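Local coordinates for protein lipolytic enzyme, g-d-s-l (Clostridium thermocellum, PDB 2W1W) that belongs to carbohydrate-binding module family 6 and forms a small calcium-binding beta-sandwich domain, here part of a G-D-S-L lipolytic enzyme, at residues 8-13 with 28-33; 44-49 with 126-131; 58-63 with 119-124. All coordinates share one frame; numbering follows the deposited sequence. Where two conformers were deposited one is given.

Contact 1 (8-13 with 28-33). With CA (calcium ion), chain C.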
loop_
_atom_site.group_PDB
_atom_site.type_symbol
_atom_site.label_atom_id
_atom_site.label_comp_id
_atom_site.label_asym_id
_atom_site.label_seq_id
_atom_site.Cartn_x
_atom_site.Cartn_y
_atom_site.Cartn_z
ATOM N N GLN A 8 9.360 1.213 -2.145
ATOM C CA GLN A 8 9.148 0.284 -3.267
ATOM C C GLN A 8 8.662 -1.080 -2.784
ATOM O O GLN A 8 9.047 -1.545 -1.741
ATOM C CB GLN A 8 10.455 0.103 -4.071
ATOM C CG GLN A 8 11.199 1.400 -4.451
ATOM C CD GLN A 8 10.552 2.132 -5.560
ATOM O OE1 GLN A 8 9.695 1.589 -6.270
ATOM N NE2 GLN A 8 10.957 3.411 -5.735
ATOM N N ALA A 9 7.864 -1.730 -3.613
ATOM C CA ALA A 9 7.396 -3.095 -3.345
ATOM C C ALA A 9 8.529 -4.028 -3.018
ATOM O O ALA A 9 8.438 -4.844 -2.120
ATOM C CB ALA A 9 6.575 -3.662 -4.534
ATOM N N GLU A 10 9.596 -3.887 -3.782
ATOM C CA GLU A 10 10.770 -4.788 -3.651
ATOM C C GLU A 10 11.423 -4.744 -2.272
ATOM O O GLU A 10 12.157 -5.673 -1.889
ATOM C CB GLU A 10 11.798 -4.584 -4.801
ATOM C CG GLU A 10 12.282 -3.148 -5.041
ATOM C CD GLU A 10 11.458 -2.421 -6.121
ATOM O OE1 GLU A 10 10.241 -2.747 -6.249
ATOM O OE2 GLU A 10 12.006 -1.539 -6.832
ATOM N N ASP A 11 11.122 -3.685 -1.534
ATOM C CA ASP A 11 11.697 -3.436 -0.219
ATOM C C ASP A 11 10.733 -3.672 0.919
ATOM O O ASP A 11 11.067 -3.487 2.075
ATOM C CB ASP A 11 12.200 -1.973 -0.126
ATOM C CG ASP A 11 13.340 -1.677 -1.050
ATOM O OD1 ASP A 11 14.249 -2.531 -1.209
ATOM O OD2 ASP A 11 13.345 -0.575 -1.624
ATOM N N ALA A 12 9.531 -4.093 0.569
ATOM C CA ALA A 12 8.468 -4.336 1.536
ATOM C C ALA A 12 8.709 -5.594 2.378
ATOM O O ALA A 12 9.424 -6.495 1.994
ATOM C CB ALA A 12 7.100 -4.424 0.830
ATOM N N ILE A 13 8.122 -5.598 3.551
ATOM C CA ILE A 13 7.966 -6.796 4.400
ATOM C C ILE A 13 6.555 -7.283 4.170
ATOM O O ILE A 13 5.610 -6.510 4.284
ATOM C CB ILE A 13 8.185 -6.465 5.885
ATOM C CG1 ILE A 13 9.624 -6.030 6.073
ATOM C CG2 ILE A 13 7.850 -7.672 6.752
ATOM C CD1 ILE A 13 9.946 -5.456 7.457
ATOM N N GLY A 28 9.662 0.443 -10.505
ATOM C CA GLY A 28 10.733 -0.296 -9.886
ATOM C C GLY A 28 10.769 -1.696 -10.472
ATOM O O GLY A 28 10.403 -1.953 -11.635
ATOM N N SER A 29 11.148 -2.620 -9.626
ATOM C CA SER A 29 11.370 -4.003 -10.094
ATOM C C SER A 29 10.219 -4.975 -9.917
ATOM O O SER A 29 10.213 -6.080 -10.455
ATOM C CB SER A 29 12.594 -4.532 -9.412
ATOM O OG SER A 29 12.319 -4.749 -8.063
ATOM N N CYS A 30 9.206 -4.574 -9.168
ATOM C CA CYS A 30 8.095 -5.463 -8.942
ATOM C C CYS A 30 6.944 -4.711 -8.275
ATOM O O CYS A 30 7.029 -3.515 -7.959
ATOM C CB CYS A 30 8.532 -6.627 -8.059
ATOM S SG CYS A 30 8.804 -6.213 -6.335
ATOM N N TYR A 31 5.888 -5.461 -8.100
ATOM C CA TYR A 31 4.740 -5.113 -7.259
ATOM C C TYR A 31 4.434 -6.256 -6.331
ATOM O O TYR A 31 5.023 -7.328 -6.469
ATOM C CB TYR A 31 3.511 -4.726 -8.120
ATOM C CG TYR A 31 3.010 -5.837 -9.019
ATOM C CD1 TYR A 31 2.101 -6.762 -8.577
ATOM C CD2 TYR A 31 3.492 -5.955 -10.314
ATOM C CE1 TYR A 31 1.656 -7.801 -9.422
ATOM C CE2 TYR A 31 3.051 -6.950 -11.157
ATOM C CZ TYR A 31 2.146 -7.876 -10.705
ATOM O OH TYR A 31 1.730 -8.879 -11.558
ATOM N N VAL A 32 3.520 -6.025 -5.406
ATOM C CA VAL A 32 3.048 -7.027 -4.450
ATOM C C VAL A 32 1.640 -7.487 -4.789
ATOM O O VAL A 32 0.769 -6.671 -5.083
ATOM C CB VAL A 32 2.999 -6.474 -3.007
ATOM C CG1 VAL A 32 2.518 -7.575 -2.027
ATOM C CG2 VAL A 32 4.356 -5.851 -2.594
ATOM N N ASN A 33 1.455 -8.809 -4.705
ATOM C CA ASN A 33 0.185 -9.494 -4.891
ATOM C C ASN A 33 -0.255 -10.222 -3.637
ATOM O O ASN A 33 0.525 -10.957 -3.059
ATOM C CB ASN A 33 0.357 -10.481 -6.014
ATOM C CG ASN A 33 -0.851 -11.383 -6.174
ATOM O OD1 ASN A 33 -1.037 -12.399 -5.459
ATOM N ND2 ASN A 33 -1.678 -11.012 -7.082
HETATM CA CA CA C . 6.873 -1.318 -7.759
HETATM O O HOH W 1 8.371 -0.463 -6.471
#
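Glu-10 folds its side chain against the backbone of Gly-28 and Ser-29. CG sits between the backbone N and the carbonyl carbon (chi1 53°), and a sharp bend at chi2 then turns the carboxylate to Ser-29. The amide N of Ser-29 donates to Glu-10 OE2 at 3.1 Å; the bond is fairly straight (164°) but meets the oxygen from above the carboxylate plane, and a second, weak bond runs to OE1. The hydroxyl of Ser-29 lies alongside the same chain, its OG 3.3 Å from Glu-10 CB.

Next to this polar pair the methyl of Ala-9 points at the other segment and touches two side chains there: Ala-9 CB is 3.8 Å from Cys-30 SG and 3.7 Å from Val-32 CG2. The sulfur also packs against the start of Glu-10. The carbonyl O of Cys-30, which also faces the Ala-9 methyl, binds the calcium ion at 2.2 Å; Thr-27 and Asp-124 are the other protein ligands.

Water 1 completes the link, bound to the calcium at 2.1 Å. It donates to Gln-8 OE1 and to Glu-10 OE1. Ala-9 N donates to the O of water 1 at 3.2 Å. The 8-13 segment, with its short 3-10 turn, thus reaches the metal through this water, so the Glu-10 carboxylate probably adds negative charge to the second shell of the calcium site.

Contact 2 (44-49 with 126-131)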
loop_
_atom_site.group_PDB
_atom_site.type_symbol
_atom_site.label_atom_id
_atom_site.label_comp_id
_atom_site.label_asym_id
_atom_site.label_seq_id
_atom_site.Cartn_x
_atom_site.Cartn_y
_atom_site.Cartn_z
ATOM N N TRP A 44 6.123 -1.248 5.490
ATOM C CA TRP A 44 7.415 -0.609 5.377
ATOM C C TRP A 44 7.737 0.135 6.653
ATOM O O TRP A 44 6.881 0.536 7.414
ATOM C CB TRP A 44 7.434 0.433 4.242
ATOM C CG TRP A 44 7.320 -0.085 2.832
ATOM C CD1 TRP A 44 8.358 -0.393 1.987
ATOM C CD2 TRP A 44 6.115 -0.278 2.066
ATOM N NE1 TRP A 44 7.868 -0.784 0.778
ATOM C CE2 TRP A 44 6.505 -0.703 0.787
ATOM C CE3 TRP A 44 4.752 -0.164 2.341
ATOM C CZ2 TRP A 44 5.580 -0.961 -0.233
ATOM C CZ3 TRP A 44 3.856 -0.427 1.338
ATOM C CH2 TRP A 44 4.261 -0.827 0.087
ATOM N N ASN A 45 9.026 0.365 6.799
ATOM C CA ASN A 45 9.600 1.215 7.849
ATOM C C ASN A 45 9.824 2.581 7.214
ATOM O O ASN A 45 10.707 2.756 6.382
ATOM C CB ASN A 45 10.923 0.615 8.341
ATOM C CG ASN A 45 10.733 -0.653 9.145
ATOM O OD1 ASN A 45 11.225 -1.754 8.741
ATOM N ND2 ASN A 45 10.019 -0.547 10.229
ATOM N N VAL A 46 9.008 3.532 7.621
ATOM C CA VAL A 46 8.930 4.854 7.008
ATOM C C VAL A 46 9.445 5.926 7.958
ATOM O O VAL A 46 8.951 6.079 9.046
ATOM C CB VAL A 46 7.464 5.168 6.594
ATOM C CG1 VAL A 46 7.290 6.595 6.097
ATOM C CG2 VAL A 46 7.002 4.153 5.503
ATOM N N ASN A 47 10.475 6.635 7.538
ATOM C CA ASN A 47 11.047 7.710 8.365
ATOM C C ASN A 47 10.208 8.964 8.271
ATOM O O ASN A 47 9.699 9.359 7.209
ATOM C CB ASN A 47 12.477 8.008 7.985
ATOM C CG ASN A 47 13.142 8.985 8.954
ATOM O OD1 ASN A 47 13.373 10.111 8.601
ATOM N ND2 ASN A 47 13.427 8.536 10.170
ATOM N N ALA A 48 10.008 9.576 9.429
ATOM C CA ALA A 48 9.430 10.916 9.493
ATOM C C ALA A 48 10.424 11.865 10.168
ATOM O O ALA A 48 10.869 11.598 11.288
ATOM C CB ALA A 48 8.143 10.904 10.258
ATOM N N PRO A 49 10.750 12.975 9.502
ATOM C CA PRO A 49 11.803 13.811 10.087
ATOM C C PRO A 49 11.272 14.634 11.237
ATOM O O PRO A 49 12.013 15.080 12.117
ATOM C CB PRO A 49 12.197 14.709 8.911
ATOM C CG PRO A 49 10.926 14.891 8.148
ATOM C CD PRO A 49 10.241 13.532 8.235
ATOM N N LEU A 126 4.313 2.481 -1.992
ATOM C CA LEU A 126 3.798 3.520 -1.104
ATOM C C LEU A 126 4.681 4.770 -1.255
ATOM O O LEU A 126 5.887 4.713 -1.146
ATOM C CB LEU A 126 3.830 3.062 0.341
ATOM C CG LEU A 126 3.635 4.113 1.441
ATOM C CD1 LEU A 126 2.232 4.735 1.385
ATOM C CD2 LEU A 126 3.947 3.524 2.849
ATOM N N LYS A 127 4.033 5.883 -1.550
ATOM C CA LYS A 127 4.675 7.189 -1.689
ATOM C C LYS A 127 4.243 8.066 -0.510
ATOM O O LYS A 127 3.066 8.191 -0.218
ATOM C CB LYS A 127 4.198 7.796 -3.034
ATOM C CG LYS A 127 4.732 9.125 -3.373
ATOM C CD LYS A 127 4.084 9.601 -4.662
ATOM C CE LYS A 127 4.713 9.112 -5.869
ATOM N NZ LYS A 127 3.805 9.480 -7.087
ATOM N N VAL A 128 5.226 8.665 0.161
ATOM C CA VAL A 128 4.998 9.509 1.362
ATOM C C VAL A 128 5.618 10.876 1.122
ATOM O O VAL A 128 6.766 10.995 0.718
ATOM C CB VAL A 128 5.633 8.881 2.613
ATOM C CG1 VAL A 128 5.368 9.721 3.850
ATOM C CG2 VAL A 128 5.137 7.407 2.765
ATOM N N PHE A 129 4.813 11.884 1.344
ATOM C CA PHE A 129 5.251 13.279 1.044
ATOM C C PHE A 129 5.991 13.877 2.265
ATOM O O PHE A 129 5.423 14.595 3.100
ATOM C CB PHE A 129 4.104 14.061 0.436
ATOM C CG PHE A 129 3.944 13.776 -1.031
ATOM C CD1 PHE A 129 4.664 14.512 -1.985
ATOM C CD2 PHE A 129 3.139 12.748 -1.486
ATOM C CE1 PHE A 129 4.538 14.249 -3.360
ATOM C CE2 PHE A 129 3.049 12.474 -2.895
ATOM C CZ PHE A 129 3.741 13.202 -3.793
ATOM N N SER A 130 7.296 13.539 2.348
ATOM C CA SER A 130 8.034 13.706 3.614
ATOM C C SER A 130 9.352 14.436 3.529
ATOM O O SER A 130 9.895 14.864 4.557
ATOM C CB SER A 130 8.264 12.345 4.302
ATOM O OG SER A 130 9.153 11.539 3.578
ATOM N N ALA A 131 9.865 14.556 2.313
ATOM C CA ALA A 131 11.208 15.071 2.070
ATOM C C ALA A 131 11.177 16.587 1.873
ATOM O O ALA A 131 10.689 17.091 0.861
ATOM C CB ALA A 131 11.877 14.354 0.867
HETATM O O HOH W 2 9.676 9.279 4.583
#
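Asn-47 and Ser-130 are tied together by water 2, which donates to the backbone O of Asn-47 at 2.6 Å and pairs with the hydroxyl of Ser-130. The hydroxyl and the carbonyl do not bond directly; Asn-47 O and Ser-130 OG stay 4.3 Å apart, and the water bridges them. Just beyond, the ring of Pro-49 leans on the backbone of Ser-130, with Pro-49 CG 3.7 Å from Ser-130 O.

Toward the interior the contact turns wholly apolar. Val-46 and Val-128 reach for each other tip to tip, Val-46 CG1 lying 4.0 Å from Val-128 CG2. The second methyl of Val-46, CG2, goes instead to Leu-126 CD2, at 4.1 Å, so that the two branches divide between successive inward-facing residues of the opposite strand. Strands 41-48 and 122-129 belong to different antiparallel sheets, and here their short segments run in nearly the same direction (11°) with axes 9.4 Å apart. They are joined by side chains and not by backbone bonds, as expected of the two facing layers of the beta-sandwich of a family 6 module.

At the Trp-44 end Leu-126 lays its CB over one face of the six-membered ring of Trp-44 in a CH-pi contact. This CB stands 3.9 Å from the centroid of that ring, 23° off the normal and displaced toward the rim. With CG anti to the backbone N (chi1 166°), the chain continues past the ring, and Leu-126 CD2 comes to 3.8 Å from Trp-44 CE3. The indole NE1 points out of this packing to the backbone O of Gln-8, and Ala-12 touches the same side chain.

Contact 3 (58-63 with 119-124). With CA (calcium ion), chain C.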
loop_
_atom_site.group_PDB
_atom_site.type_symbol
_atom_site.label_atom_id
_atom_site.label_comp_id
_atom_site.label_asym_id
_atom_site.label_seq_id
_atom_site.Cartn_x
_atom_site.Cartn_y
_atom_site.Cartn_z
ATOM N N PHE A 58 -0.765 5.177 -2.217
ATOM C CA PHE A 58 -0.449 3.875 -2.774
ATOM C C PHE A 58 -0.750 3.893 -4.262
ATOM O O PHE A 58 -1.849 4.311 -4.691
ATOM C CB PHE A 58 -1.319 2.770 -2.112
ATOM C CG PHE A 58 -1.105 2.604 -0.659
ATOM C CD1 PHE A 58 -0.159 1.703 -0.184
ATOM C CD2 PHE A 58 -1.846 3.308 0.256
ATOM C CE1 PHE A 58 0.012 1.492 1.167
ATOM C CE2 PHE A 58 -1.646 3.118 1.633
ATOM C CZ PHE A 58 -0.693 2.206 2.073
ATOM N N ARG A 59 0.170 3.357 -5.047
ATOM C CA ARG A 59 -0.100 3.102 -6.452
ATOM C C ARG A 59 -0.426 1.615 -6.577
ATOM O O ARG A 59 0.272 0.779 -6.031
ATOM C CB ARG A 59 1.071 3.542 -7.345
ATOM C CG ARG A 59 0.858 3.357 -8.840
ATOM C CD ARG A 59 1.975 4.023 -9.682
ATOM N NE ARG A 59 1.623 4.072 -11.120
ATOM C CZ ARG A 59 1.963 3.171 -12.033
ATOM N NH1 ARG A 59 1.616 3.352 -13.312
ATOM N NH2 ARG A 59 2.649 2.098 -11.688
ATOM N N TYR A 60 -1.533 1.323 -7.260
ATOM C CA TYR A 60 -2.136 -0.011 -7.242
ATOM C C TYR A 60 -2.902 -0.322 -8.515
ATOM O O TYR A 60 -3.252 0.572 -9.277
ATOM C CB TYR A 60 -3.090 -0.142 -6.029
ATOM C CG TYR A 60 -4.462 0.479 -6.290
ATOM C CD1 TYR A 60 -5.541 -0.325 -6.662
ATOM C CD2 TYR A 60 -4.674 1.847 -6.212
ATOM C CE1 TYR A 60 -6.768 0.194 -6.934
ATOM C CE2 TYR A 60 -5.922 2.377 -6.519
ATOM C CZ TYR A 60 -6.971 1.545 -6.849
ATOM O OH TYR A 60 -8.204 2.044 -7.152
ATOM N N ALA A 61 -3.181 -1.611 -8.685
ATOM C CA ALA A 61 -4.093 -2.090 -9.727
ATOM C C ALA A 61 -5.123 -2.989 -9.130
ATOM O O ALA A 61 -4.829 -3.758 -8.221
ATOM C CB ALA A 61 -3.330 -2.855 -10.840
ATOM N N ASN A 62 -6.323 -2.923 -9.696
ATOM C CA ASN A 62 -7.401 -3.848 -9.337
ATOM C C ASN A 62 -8.202 -4.180 -10.583
ATOM O O ASN A 62 -9.046 -3.412 -11.037
ATOM C CB ASN A 62 -8.299 -3.239 -8.258
ATOM C CG ASN A 62 -9.478 -4.123 -7.876
ATOM O OD1 ASN A 62 -9.659 -5.200 -8.426
ATOM N ND2 ASN A 62 -10.291 -3.656 -6.903
ATOM N N GLY A 63 -7.882 -5.338 -11.130
ATOM C CA GLY A 63 -8.481 -5.805 -12.378
ATOM C C GLY A 63 -9.786 -6.534 -12.235
ATOM O O GLY A 63 -10.275 -7.133 -13.215
ATOM N N GLY A 119 -8.765 -10.638 -1.035
ATOM C CA GLY A 119 -7.439 -10.082 -0.840
ATOM C C GLY A 119 -7.360 -8.644 -1.243
ATOM O O GLY A 119 -8.336 -7.977 -1.491
ATOM N N GLY A 120 -6.148 -8.150 -1.190
ATOM C CA GLY A 120 -5.844 -6.757 -1.511
ATOM C C GLY A 120 -5.642 -6.584 -3.010
ATOM O O GLY A 120 -5.499 -7.549 -3.761
ATOM N N PRO A 121 -5.558 -5.330 -3.443
ATOM C CA PRO A 121 -5.159 -5.055 -4.803
ATOM C C PRO A 121 -3.676 -5.376 -4.991
ATOM O O PRO A 121 -2.959 -5.569 -4.008
ATOM C CB PRO A 121 -5.361 -3.543 -4.888
ATOM C CG PRO A 121 -5.009 -3.072 -3.514
ATOM C CD PRO A 121 -5.556 -4.122 -2.597
ATOM N N ASN A 122 -3.198 -5.339 -6.228
ATOM C CA ASN A 122 -1.749 -5.375 -6.485
ATOM C C ASN A 122 -1.192 -3.998 -6.181
ATOM O O ASN A 122 -1.777 -2.989 -6.575
ATOM C CB ASN A 122 -1.438 -5.778 -7.919
ATOM C CG ASN A 122 -1.774 -7.233 -8.206
ATOM O OD1 ASN A 122 -1.983 -8.026 -7.292
ATOM N ND2 ASN A 122 -1.825 -7.587 -9.496
ATOM N N VAL A 123 -0.123 -3.949 -5.401
ATOM C CA VAL A 123 0.427 -2.645 -4.931
ATOM C C VAL A 123 1.839 -2.459 -5.447
ATOM O O VAL A 123 2.732 -3.284 -5.241
ATOM C CB VAL A 123 0.407 -2.539 -3.378
ATOM C CG1 VAL A 123 1.090 -1.243 -2.887
ATOM C CG2 VAL A 123 -0.989 -2.600 -2.837
ATOM N N ASP A 124 2.004 -1.351 -6.147
ATOM C CA ASP A 124 3.260 -0.963 -6.788
ATOM C C ASP A 124 4.268 -0.409 -5.779
ATOM O O ASP A 124 5.446 -0.786 -5.772
ATOM C CB ASP A 124 2.985 0.068 -7.890
ATOM C CG ASP A 124 4.147 0.301 -8.814
ATOM O OD1 ASP A 124 5.061 -0.565 -8.914
ATOM O OD2 ASP A 124 4.146 1.403 -9.424
HETATM CA CA CA C . 6.873 -1.318 -7.759
HETATM O O HOH W 1 8.371 -0.463 -6.471
#
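Arg-59 and Asp-124 form a salt bridge, with Arg-59 NH2 donating to Asp-124 OD2 at 2.8 Å. The oxygen lies at the edge of the guanidinium, close to its plane, but the nitrogen meets it from above the carboxylate, the two planes being 59° apart. Arg-59 runs extended, CG opposite the backbone N (chi1 -178°), which carries the guanidinium alongside Asp-124, and NH2 has a second acceptor in the backbone O of Gly-25. The other carboxylate oxygen is a metal ligand: Asp-124 OD1 binds the calcium ion at 2.3 Å, and the backbone O of Asp-124 binds it at 2.5 Å. The aspartate therefore chelates the ion while its second oxygen faces arginine, which probably balances part of its charge and fixes the rotation of the carboxylate.

Backbone bonds join the two strands next to this pair. Asp-124 N donates to Arg-59 O at 2.7 Å, and Ala-61 and Asn-122 form a hydrogen-bonded antiparallel pair, with Ala-61 N to Asn-122 O at 2.9 Å and Asn-122 N to Ala-61 O at 3.0 Å. Tyr-60 and Val-123 make the adjoining non-hydrogen-bonded pair.

The Tyr-60 chain crosses Pro-121 at about a right angle, Tyr-60 CD1 lying 3.7 Å from Pro-121 CB, while its hydroxyl bonds to the backbone O of Val-86. Val-123 CG1 meets the edge of the Phe-58 ring, 4.2 Å from CD1. The two strands, at 139° and clearly twisted from antiparallel, with the metal ligand Asp-124 on 122-129, are the central pair in one four-stranded layer of this module family's beta-sandwich.

Contacts 1 and 3 share the calcium site, their centres about 11 Å apart: contact 1 gives Cys-30 O, contact 3 two oxygens of Asp-124, water 1 belongs to both, and Thr-27 lies just before 28-33. A probable backbone hydrogen bond from Val-32 N to Val-123 O (2.9 Å) joins them. Contact 2 lies farther along the sandwich, its centre about 15 Å from that of contact 1 and about 19 Å from that of contact 3, yet it touches both. Trp-44 NE1 probably bonds to Gln-8 O at 2.9 Å, and Leu-126 CD1 packs on Phe-58 CZ at 3.9 Å. Strand 122-129 serves contacts 2 and 3, linking the metal end to the layer interface.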